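Local coordinates for multiple antibiotic resistance protein MarR (Escherichia coli, PDB 1JGS), which represses the marRAB operon, which is involved in activating antibiotic resistance and oxidative stress genes, by binding the marO operator/promoter site, at residues 24-29 / 110-115; 35-40 / 103-108; 68-73 / 78-83. All blocks are in the same frame, centred on the assembly; numbering follows the deposited sequence.

Interaction 1. Residues 24-29 / 110-115; sequences NEYLSP and GQDLHQ
Tyr26 lays one face of its ring over the beta carbon of Asp112. The distance from Asp112 CB to the ring centroid is 3.6 Å, and the vector lies only 16° off the ring normal, which identifies a CH-pi contact. The methylene is displaced toward the hydroxyl end of the ring, its nearest atom there being Tyr26 CZ at 3.5 Å from Asp112 CB. The carboxylate plane is turned 81° from the ring plane. Its OD1 reaches back over the CD2 side of the ring, 3.8 Å from Tyr26 CD2.

A second side chain meets the same ring from a different direction. Leu113 is applied at the rim, with CG near the ring plane and CD2 3.5 Å from Tyr26 CE1. Tyr26 is thus bounded on one face by Asp112 and along its CE1 edge by Leu113. At the ring's tip the phenol oxygen lies close to the main chain of helix 96-118, Tyr26 OH being 3.2 Å from Asp112 O.

The first torsion of Tyr26, -58°, sets CG anti to the carbonyl carbon and carries the ring from the last part of helix 8-27 across to helix 96-118. The backbones remain well separated, 7.8 Å between the CA atoms of Tyr26 and Asp112, and the ring spans that gap. Val109 and Glu116 also touch Tyr26, placing the ring against successive turns of one helix, while Leu113 reaches back to Lys19 and Leu22 on helix 8-27.

Chemically, the contacts whose geometry is clear are the CH-pi contact and the apolar meeting with Leu113, with 165 Å² buried between the segments. Asp112 contributes its methylene to the ring face, while its carboxylate forms a separate polar end of the same side chain.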
loop_
_atom_site.group_PDB
_atom_site.type_symbol
_atom_site.label_atom_id
_atom_site.label_comp_id
_atom_site.label_asym_id
_atom_site.label_seq_id
_atom_site.Cartn_x
_atom_site.Cartn_y
_atom_site.Cartn_z
ATOM N N ASN A 24 0.163 9.676 -7.727
ATOM C CA ASN A 24 1.419 9.956 -8.412
ATOM C C ASN A 24 1.177 10.943 -9.559
ATOM O O ASN A 24 1.951 11.886 -9.750
ATOM C CB ASN A 24 2.052 8.677 -8.988
ATOM C CG ASN A 24 2.719 7.815 -7.925
ATOM O OD1 ASN A 24 2.096 6.917 -7.354
ATOM N ND2 ASN A 24 3.993 8.093 -7.648
ATOM N N GLU A 25 0.101 10.724 -10.317
ATOM C CA GLU A 25 -0.229 11.595 -11.449
ATOM C C GLU A 25 -0.514 13.039 -11.045
ATOM O O GLU A 25 -0.181 13.968 -11.776
ATOM C CB GLU A 25 -1.419 11.036 -12.238
ATOM C CG GLU A 25 -1.039 9.931 -13.219
ATOM C CD GLU A 25 -2.220 9.428 -14.048
ATOM O OE1 GLU A 25 -2.923 10.267 -14.656
ATOM O OE2 GLU A 25 -2.436 8.195 -14.098
ATOM N N TYR A 26 -1.119 13.227 -9.879
ATOM C CA TYR A 26 -1.436 14.569 -9.393
ATOM C C TYR A 26 -0.215 15.297 -8.841
ATOM O O TYR A 26 -0.167 16.525 -8.867
ATOM C CB TYR A 26 -2.487 14.504 -8.289
ATOM C CG TYR A 26 -3.779 13.841 -8.686
ATOM C CD1 TYR A 26 -4.479 13.057 -7.769
ATOM C CD2 TYR A 26 -4.318 14.014 -9.960
ATOM C CE1 TYR A 26 -5.684 12.459 -8.106
ATOM C CE2 TYR A 26 -5.526 13.423 -10.312
ATOM C CZ TYR A 26 -6.204 12.645 -9.376
ATOM O OH TYR A 26 -7.404 12.057 -9.700
ATOM N N LEU A 27 0.759 14.544 -8.330
ATOM C CA LEU A 27 1.971 15.144 -7.756
ATOM C C LEU A 27 3.128 15.239 -8.752
ATOM O O LEU A 27 4.170 15.827 -8.455
ATOM C CB LEU A 27 2.432 14.342 -6.533
ATOM C CG LEU A 27 1.403 14.127 -5.425
ATOM C CD1 LEU A 27 2.084 13.488 -4.230
ATOM C CD2 LEU A 27 0.788 15.453 -5.026
ATOM N N SER A 28 2.922 14.654 -9.929
ATOM C CA SER A 28 3.911 14.633 -10.994
ATOM C C SER A 28 4.490 16.002 -11.343
ATOM O O SER A 28 5.686 16.120 -11.603
ATOM C CB SER A 28 3.299 13.998 -12.247
ATOM O OG SER A 28 4.251 13.875 -13.286
ATOM N N PRO A 29 3.656 17.054 -11.377
ATOM C CA PRO A 29 4.176 18.390 -11.709
ATOM C C PRO A 29 4.808 19.127 -10.520
ATOM O O PRO A 29 5.492 20.144 -10.702
ATOM C CB PRO A 29 2.935 19.144 -12.217
ATOM C CG PRO A 29 1.935 18.062 -12.525
ATOM C CD PRO A 29 2.186 17.040 -11.451
ATOM N N GLY A 110 -6.830 15.609 -2.598
ATOM C CA GLY A 110 -8.113 15.211 -2.052
ATOM C C GLY A 110 -9.270 15.716 -2.894
ATOM O O GLY A 110 -10.352 15.134 -2.878
ATOM N N GLN A 111 -9.040 16.797 -3.633
ATOM C CA GLN A 111 -10.068 17.393 -4.487
ATOM C C GLN A 111 -10.119 16.782 -5.888
ATOM O O GLN A 111 -11.138 16.882 -6.569
ATOM C CB GLN A 111 -9.845 18.903 -4.604
ATOM C CG GLN A 111 -10.057 19.664 -3.306
ATOM C CD GLN A 111 -9.584 21.107 -3.382
ATOM O OE1 GLN A 111 -9.705 21.864 -2.416
ATOM N NE2 GLN A 111 -9.036 21.494 -4.530
ATOM N N ASP A 112 -9.021 16.162 -6.316
ATOM C CA ASP A 112 -8.960 15.538 -7.636
ATOM C C ASP A 112 -9.354 14.071 -7.580
ATOM O O ASP A 112 -9.969 13.550 -8.511
ATOM C CB ASP A 112 -7.553 15.645 -8.225
ATOM C CG ASP A 112 -7.178 17.061 -8.596
ATOM O OD1 ASP A 112 -6.082 17.246 -9.164
ATOM O OD2 ASP A 112 -7.971 17.988 -8.324
ATOM N N LEU A 113 -8.983 13.405 -6.491
ATOM C CA LEU A 113 -9.306 11.996 -6.319
ATOM C C LEU A 113 -10.805 11.819 -6.185
ATOM O O LEU A 113 -11.420 11.057 -6.927
ATOM C CB LEU A 113 -8.619 11.433 -5.072
ATOM C CG LEU A 113 -7.147 11.040 -5.183
ATOM C CD1 LEU A 113 -6.617 10.640 -3.808
ATOM C CD2 LEU A 113 -7.005 9.886 -6.163
ATOM N N HIS A 114 -11.388 12.534 -5.231
ATOM C CA HIS A 114 -12.818 12.459 -4.991
ATOM C C HIS A 114 -13.542 12.468 -6.326
ATOM O O HIS A 114 -14.382 11.609 -6.590
ATOM C CB HIS A 114 -13.276 13.652 -4.150
ATOM C CG HIS A 114 -14.689 13.543 -3.669
ATOM N ND1 HIS A 114 -15.752 13.323 -4.518
ATOM C CD2 HIS A 114 -15.216 13.636 -2.424
ATOM C CE1 HIS A 114 -16.871 13.283 -3.818
ATOM N NE2 HIS A 114 -16.574 13.471 -2.546
ATOM N N GLN A 115 -13.201 13.439 -7.168
ATOM C CA GLN A 115 -13.818 13.566 -8.482
ATOM C C GLN A 115 -13.529 12.341 -9.337
ATOM O O GLN A 115 -14.445 11.613 -9.717
ATOM C CB GLN A 115 -13.296 14.813 -9.196
ATOM C CG GLN A 115 -13.422 16.088 -8.383
ATOM C CD GLN A 115 -14.837 16.334 -7.895
ATOM O OE1 GLN A 115 -15.778 16.383 -8.689
ATOM N NE2 GLN A 115 -14.996 16.494 -6.584
#

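Interaction 2. Residues 35-40 / 103-108; sequences AQFKVL and EQCHQL. With SAL (2-hydroxybenzoic acid), chain C.
The apolar contact centres on Phe37, whose ring atoms CE1 and CZ reach Cys105 and His106 on helix 96-118. Phe37 CE1 lies 3.3 Å from Cys105 CB, the closest approach across the contact. The beta carbon comes in obliquely, neither squarely above the ring nor in its plane. A chi1 of -179° turns the aromatic group beside its own carbonyl carbon and sends it from helix 34-46 toward the neighbouring helix. At the next corner, Phe37 CZ is 3.5 Å from the backbone N of His106, while the histidine's CB sits near the ring plane, 4.0 Å from CZ of Phe37.

A sulfur-aromatic contact adds to this packing. Cys105 SG is 5.0 Å from the Phe37 ring centroid and 35° off its normal, an oblique approach.

Polar and ligand interactions occupy another side of helix 34-46. Gln36 extends beyond CG and its amide donates a nearly straight hydrogen bond, 169° at the hydrogen, to the carboxylate of chain C salicylate. The distance from Gln36 NE2 to SAL O1' is 2.6 Å. Lys75 engages Gln36 OE1, so both ends of the amide are held. Beside it, Ala35 CB touches the ligand ring, 3.2 Å from C5 of SAL.

Ala35 and Gln36 thus line a salicylate site of this structure, whereas the helix packing belongs to the MarR fold. Helix 34-46 is part of the winged-helix DNA-binding lobe, and the long helix 96-118 leads from that lobe into the helical dimerisation region, as in MarR-family proteins; Phe37 joins the two.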
loop_
_atom_site.group_PDB
_atom_site.type_symbol
_atom_site.label_atom_id
_atom_site.label_comp_id
_atom_site.label_asym_id
_atom_site.label_seq_id
_atom_site.Cartn_x
_atom_site.Cartn_y
_atom_site.Cartn_z
ATOM N N ALA A 35 5.693 9.148 -2.042
ATOM C CA ALA A 35 6.249 8.626 -0.802
ATOM C C ALA A 35 6.552 9.742 0.195
ATOM O O ALA A 35 6.266 9.595 1.384
ATOM C CB ALA A 35 7.504 7.801 -1.083
ATOM N N GLN A 36 7.136 10.847 -0.279
ATOM C CA GLN A 36 7.434 11.981 0.609
ATOM C C GLN A 36 6.124 12.514 1.183
ATOM O O GLN A 36 6.040 12.830 2.374
ATOM C CB GLN A 36 8.159 13.107 -0.145
ATOM C CG GLN A 36 9.631 12.835 -0.465
ATOM C CD GLN A 36 10.245 13.879 -1.398
ATOM O OE1 GLN A 36 9.719 14.980 -1.563
ATOM N NE2 GLN A 36 11.368 13.538 -1.998
ATOM N N PHE A 37 5.099 12.603 0.340
ATOM C CA PHE A 37 3.794 13.102 0.787
ATOM C C PHE A 37 3.210 12.205 1.887
ATOM O O PHE A 37 2.733 12.696 2.914
ATOM C CB PHE A 37 2.826 13.183 -0.393
ATOM C CG PHE A 37 1.470 13.702 -0.027
ATOM C CD1 PHE A 37 1.335 14.859 0.741
ATOM C CD2 PHE A 37 0.323 13.048 -0.460
ATOM C CE1 PHE A 37 0.080 15.361 1.076
ATOM C CE2 PHE A 37 -0.942 13.542 -0.131
ATOM C CZ PHE A 37 -1.062 14.704 0.642
ATOM N N LYS A 38 3.273 10.893 1.679
ATOM C CA LYS A 38 2.772 9.931 2.660
ATOM C C LYS A 38 3.528 10.094 3.988
ATOM O O LYS A 38 2.918 10.142 5.060
ATOM C CB LYS A 38 2.954 8.503 2.134
ATOM C CG LYS A 38 2.188 8.197 0.853
ATOM C CD LYS A 38 2.544 6.811 0.316
ATOM C CE LYS A 38 1.734 6.451 -0.928
ATOM N NZ LYS A 38 0.280 6.297 -0.634
ATOM N N VAL A 39 4.854 10.174 3.924
ATOM C CA VAL A 39 5.628 10.352 5.148
ATOM C C VAL A 39 5.215 11.630 5.877
ATOM O O VAL A 39 5.192 11.651 7.107
ATOM C CB VAL A 39 7.143 10.400 4.862
ATOM C CG1 VAL A 39 7.901 10.907 6.082
ATOM C CG2 VAL A 39 7.636 9.002 4.486
ATOM N N LEU A 40 4.883 12.687 5.138
ATOM C CA LEU A 40 4.469 13.940 5.785
ATOM C C LEU A 40 3.091 13.812 6.451
ATOM O O LEU A 40 2.881 14.279 7.570
ATOM C CB LEU A 40 4.413 15.113 4.788
ATOM C CG LEU A 40 5.673 15.743 4.190
ATOM C CD1 LEU A 40 5.263 16.970 3.366
ATOM C CD2 LEU A 40 6.641 16.148 5.272
ATOM N N GLU A 103 -0.368 20.463 3.601
ATOM C CA GLU A 103 -1.762 20.887 3.525
ATOM C C GLU A 103 -2.110 21.322 2.101
ATOM O O GLU A 103 -3.212 21.062 1.622
ATOM C CB GLU A 103 -2.034 22.025 4.511
ATOM C CG GLU A 103 -3.516 22.327 4.707
ATOM C CD GLU A 103 -4.310 21.097 5.120
ATOM O OE1 GLU A 103 -3.966 20.484 6.150
ATOM O OE2 GLU A 103 -5.281 20.743 4.417
ATOM N N GLN A 104 -1.183 21.983 1.418
ATOM C CA GLN A 104 -1.448 22.388 0.043
ATOM C C GLN A 104 -1.731 21.125 -0.762
ATOM O O GLN A 104 -2.687 21.071 -1.537
ATOM C CB GLN A 104 -0.242 23.084 -0.579
ATOM C CG GLN A 104 -0.046 24.539 -0.223
ATOM C CD GLN A 104 1.315 25.046 -0.697
ATOM O OE1 GLN A 104 1.700 24.845 -1.858
ATOM N NE2 GLN A 104 2.049 25.699 0.199
ATOM N N CYS A 105 -0.881 20.117 -0.571
ATOM C CA CYS A 105 -1.005 18.846 -1.273
ATOM C C CYS A 105 -2.246 18.066 -0.876
ATOM O O CYS A 105 -3.001 17.611 -1.738
ATOM C CB CYS A 105 0.216 17.962 -1.006
ATOM S SG CYS A 105 1.770 18.486 -1.756
ATOM N N HIS A 106 -2.443 17.894 0.428
ATOM C CA HIS A 106 -3.586 17.142 0.940
ATOM C C HIS A 106 -4.913 17.665 0.401
ATOM O O HIS A 106 -5.818 16.887 0.080
ATOM C CB HIS A 106 -3.590 17.181 2.467
ATOM C CG HIS A 106 -4.584 16.253 3.092
ATOM N ND1 HIS A 106 -5.942 16.490 3.073
ATOM C CD2 HIS A 106 -4.417 15.082 3.750
ATOM C CE1 HIS A 106 -6.568 15.507 3.694
ATOM N NE2 HIS A 106 -5.664 14.639 4.114
ATOM N N GLN A 107 -5.017 18.983 0.290
ATOM C CA GLN A 107 -6.227 19.607 -0.216
ATOM C C GLN A 107 -6.417 19.377 -1.705
ATOM O O GLN A 107 -7.501 18.991 -2.135
ATOM C CB GLN A 107 -6.214 21.109 0.071
ATOM C CG GLN A 107 -6.193 21.444 1.549
ATOM C CD GLN A 107 -6.378 22.921 1.810
ATOM O OE1 GLN A 107 -5.682 23.754 1.233
ATOM N NE2 GLN A 107 -7.317 23.255 2.690
ATOM N N LEU A 108 -5.369 19.607 -2.491
ATOM C CA LEU A 108 -5.452 19.432 -3.941
ATOM C C LEU A 108 -5.742 17.986 -4.348
ATOM O O LEU A 108 -6.728 17.711 -5.027
ATOM C CB LEU A 108 -4.157 19.907 -4.610
ATOM C CG LEU A 108 -3.646 21.283 -4.166
ATOM C CD1 LEU A 108 -2.516 21.735 -5.103
ATOM C CD2 LEU A 108 -4.790 22.298 -4.162
HETATM C "C1'" SAL C . 13.027 10.086 -1.272
HETATM O "O1'" SAL C . 12.660 11.264 -1.759
HETATM O "O2'" SAL C . 14.053 9.967 -0.543
HETATM C C1 SAL C . 12.156 8.950 -1.644
HETATM C C2 SAL C . 12.455 7.597 -1.163
HETATM C C3 SAL C . 11.624 6.491 -1.516
HETATM C C4 SAL C . 10.497 6.671 -2.338
HETATM C C5 SAL C . 10.169 8.137 -2.865
HETATM C C6 SAL C . 11.015 9.174 -2.482
HETATM O O2 SAL C . 13.536 7.315 -0.358
#

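Interaction 3. Residues 68-73 / 78-83; sequences MLDRLV and VERLPN. With SAL (2-hydroxybenzoic acid), chain B; SAL (2-hydroxybenzoic acid), chain C.
Leu69 lies beside the guanidinium of Arg80, its CB 4.4 Å from Arg80 NH1, and its CD1 approaches the carboxylate of the chain B salicylate. Just before it, the bent Met68 chain turns to the other ligand, bringing Met68 CE to 3.6 Å from C1 of the chain C SAL.

At the next residue, Asp70 uses OD1 to form a salt bridge with Arg80 NH2 at 3.3 Å. The N-H to oxygen angle of 133° marks its hydrogen bond as weak, and the carboxylate and guanidinium planes are 73° apart. The other terminal nitrogen, Arg80 NH1, makes a weak bond of 2.9 Å to O1' of the chain B SAL, an oxygen at the guanidinium edge and near its plane. Arg80 thus spans protein and ligand carboxylates, which probably offset its positive charge.

Leu72 supplies the apolar pairing: its CB meets Val78 CG2 at 3.8 Å, with Leu40 of helix 34-46 backing the valine. Val73 closes the segment where helix and strand come together. Its CG2 is 3.5 Å from Val78 O and also borders Arg80 NH2, while Val73 CA makes a CA-H...O contact of 3.6 Å with Val78 O.

The short helix and strand axes run at 111° to each other. Helix 62-74 leading into strand 78-82, paired antiparallel with strand 90-94, is the recognition-helix-to-wing connection of a winged helix-turn-helix domain.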
loop_
_atom_site.group_PDB
_atom_site.type_symbol
_atom_site.label_atom_id
_atom_site.label_comp_id
_atom_site.label_asym_id
_atom_site.label_seq_id
_atom_site.Cartn_x
_atom_site.Cartn_y
_atom_site.Cartn_z
ATOM N N MET A 68 15.134 9.076 3.428
ATOM C CA MET A 68 13.913 9.844 3.198
ATOM C C MET A 68 13.806 11.000 4.203
ATOM O O MET A 68 13.543 12.150 3.829
ATOM C CB MET A 68 12.689 8.931 3.349
ATOM C CG MET A 68 11.367 9.670 3.498
ATOM S SD MET A 68 10.892 10.512 1.997
ATOM C CE MET A 68 9.912 9.185 1.197
ATOM N N LEU A 69 14.003 10.689 5.480
ATOM C CA LEU A 69 13.904 11.720 6.500
ATOM C C LEU A 69 14.962 12.804 6.268
ATOM O O LEU A 69 14.681 14.001 6.422
ATOM C CB LEU A 69 14.021 11.090 7.892
ATOM C CG LEU A 69 12.803 10.257 8.350
ATOM C CD1 LEU A 69 13.089 9.611 9.701
ATOM C CD2 LEU A 69 11.573 11.157 8.499
ATOM N N ASP A 70 16.164 12.391 5.857
ATOM C CA ASP A 70 17.232 13.356 5.595
ATOM C C ASP A 70 16.852 14.221 4.402
ATOM O O ASP A 70 17.073 15.423 4.420
ATOM C CB ASP A 70 18.569 12.660 5.319
ATOM C CG ASP A 70 19.340 12.310 6.600
ATOM O OD1 ASP A 70 18.919 12.703 7.716
ATOM O OD2 ASP A 70 20.389 11.641 6.481
ATOM N N ARG A 71 16.289 13.626 3.358
ATOM C CA ARG A 71 15.894 14.432 2.209
ATOM C C ARG A 71 14.829 15.439 2.651
ATOM O O ARG A 71 14.858 16.601 2.254
ATOM C CB ARG A 71 15.340 13.553 1.082
ATOM C CG ARG A 71 14.784 14.316 -0.122
ATOM C CD ARG A 71 15.793 15.331 -0.673
ATOM N NE ARG A 71 17.052 14.720 -1.115
ATOM C CZ ARG A 71 17.184 13.977 -2.209
ATOM N NH1 ARG A 71 16.129 13.743 -2.986
ATOM N NH2 ARG A 71 18.368 13.476 -2.539
ATOM N N LEU A 72 13.888 15.001 3.478
ATOM C CA LEU A 72 12.826 15.907 3.928
ATOM C C LEU A 72 13.376 17.061 4.767
ATOM O O LEU A 72 12.864 18.180 4.704
ATOM C CB LEU A 72 11.756 15.122 4.698
ATOM C CG LEU A 72 10.915 14.218 3.777
ATOM C CD1 LEU A 72 9.988 13.307 4.550
ATOM C CD2 LEU A 72 10.140 15.111 2.839
ATOM N N VAL A 73 14.418 16.798 5.552
ATOM C CA VAL A 73 15.024 17.865 6.351
ATOM C C VAL A 73 15.691 18.841 5.388
ATOM O O VAL A 73 15.564 20.048 5.559
ATOM C CB VAL A 73 16.068 17.308 7.341
ATOM C CG1 VAL A 73 16.806 18.438 8.035
ATOM C CG2 VAL A 73 15.360 16.418 8.366
ATOM N N VAL A 78 10.815 18.808 7.485
ATOM C CA VAL A 78 10.814 18.025 8.713
ATOM C C VAL A 78 11.982 18.407 9.611
ATOM O O VAL A 78 13.022 18.846 9.126
ATOM C CB VAL A 78 10.905 16.514 8.370
ATOM C CG1 VAL A 78 11.143 15.692 9.618
ATOM C CG2 VAL A 78 9.627 16.062 7.663
ATOM N N GLU A 79 11.804 18.257 10.919
ATOM C CA GLU A 79 12.874 18.564 11.857
ATOM C C GLU A 79 12.855 17.523 12.964
ATOM O O GLU A 79 11.806 16.930 13.260
ATOM C CB GLU A 79 12.732 19.982 12.436
ATOM C CG GLU A 79 11.667 20.184 13.493
ATOM C CD GLU A 79 11.518 21.659 13.861
ATOM O OE1 GLU A 79 11.190 22.449 12.965
ATOM O OE2 GLU A 79 11.734 22.048 15.032
ATOM N N ARG A 80 14.024 17.307 13.552
ATOM C CA ARG A 80 14.227 16.330 14.608
ATOM C C ARG A 80 14.400 16.966 15.987
ATOM O O ARG A 80 15.133 17.947 16.148
ATOM C CB ARG A 80 15.479 15.521 14.288
ATOM C CG ARG A 80 15.307 14.032 14.337
ATOM C CD ARG A 80 16.570 13.399 13.839
ATOM N NE ARG A 80 16.886 13.939 12.527
ATOM C CZ ARG A 80 16.859 13.246 11.393
ATOM N NH1 ARG A 80 16.535 11.964 11.405
ATOM N NH2 ARG A 80 17.148 13.848 10.244
ATOM N N LEU A 81 13.731 16.402 16.986
ATOM C CA LEU A 81 13.864 16.914 18.341
ATOM C C LEU A 81 14.113 15.734 19.272
ATOM O O LEU A 81 13.837 14.587 18.922
ATOM C CB LEU A 81 12.608 17.664 18.781
ATOM C CG LEU A 81 11.326 16.840 18.866
ATOM C CD1 LEU A 81 10.450 17.380 19.987
ATOM C CD2 LEU A 81 10.595 16.886 17.524
ATOM N N PRO A 82 14.658 16.003 20.468
ATOM C CA PRO A 82 14.933 14.927 21.425
ATOM C C PRO A 82 13.635 14.296 21.900
ATOM O O PRO A 82 12.630 14.989 22.072
ATOM C CB PRO A 82 15.677 15.645 22.551
ATOM C CG PRO A 82 16.330 16.817 21.843
ATOM C CD PRO A 82 15.212 17.283 20.943
ATOM N N ASN A 83 13.648 12.980 22.085
ATOM C CA ASN A 83 12.463 12.270 22.550
ATOM C C ASN A 83 12.450 12.356 24.073
ATOM O O ASN A 83 13.374 11.890 24.734
ATOM C CB ASN A 83 12.503 10.800 22.112
ATOM C CG ASN A 83 11.224 10.050 22.465
ATOM O OD1 ASN A 83 10.704 10.185 23.567
ATOM N ND2 ASN A 83 10.720 9.251 21.534
HETATM C "C1'" SAL B . 16.852 8.848 12.261
HETATM O "O1'" SAL B . 17.212 9.789 13.126
HETATM O "O2'" SAL B . 16.728 9.107 11.055
HETATM C C1 SAL B . 16.612 7.499 12.816
HETATM C C2 SAL B . 16.211 6.409 11.939
HETATM C C3 SAL B . 15.971 5.109 12.443
HETATM C C4 SAL B . 16.112 4.834 13.802
HETATM C C5 SAL B . 16.549 5.997 14.776
HETATM C C6 SAL B . 16.771 7.256 14.228
HETATM O O2 SAL B . 16.044 6.574 10.600
HETATM C "C1'" SAL C . 13.027 10.086 -1.272
HETATM O "O1'" SAL C . 12.660 11.264 -1.759
HETATM O "O2'" SAL C . 14.053 9.967 -0.543
HETATM C C1 SAL C . 12.156 8.950 -1.644
HETATM C C2 SAL C . 12.455 7.597 -1.163
HETATM C C3 SAL C . 11.624 6.491 -1.516
HETATM C C4 SAL C . 10.497 6.671 -2.338
HETATM C C5 SAL C . 10.169 8.137 -2.865
HETATM C C6 SAL C . 11.015 9.174 -2.482
HETATM O O2 SAL C . 13.536 7.315 -0.358
#

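From the N terminus, helix 8-27 reaches interaction 1, whose partner on helix 96-118 closes the longest loop. Within it, helix 34-46 opens the loop closed by interaction 2 on an earlier part of that same long helix. Interaction 3 closes the short connection from helix 62-74 to strand 78-82, nested inside both larger loops. No loops cross. Interactions 1 and 2 touch through Leu27 CD1 and Phe37 CB, 3.9 Å apart; interactions 2 and 3 meet through Val39 CG1 and Leu72 CD1 at 3.5 Å and share the chain C salicylate. Helix 34-46, itself part of the DNA-binding lobe, packs against helices 8-27 and 96-118 on one side and helix 62-74 on another.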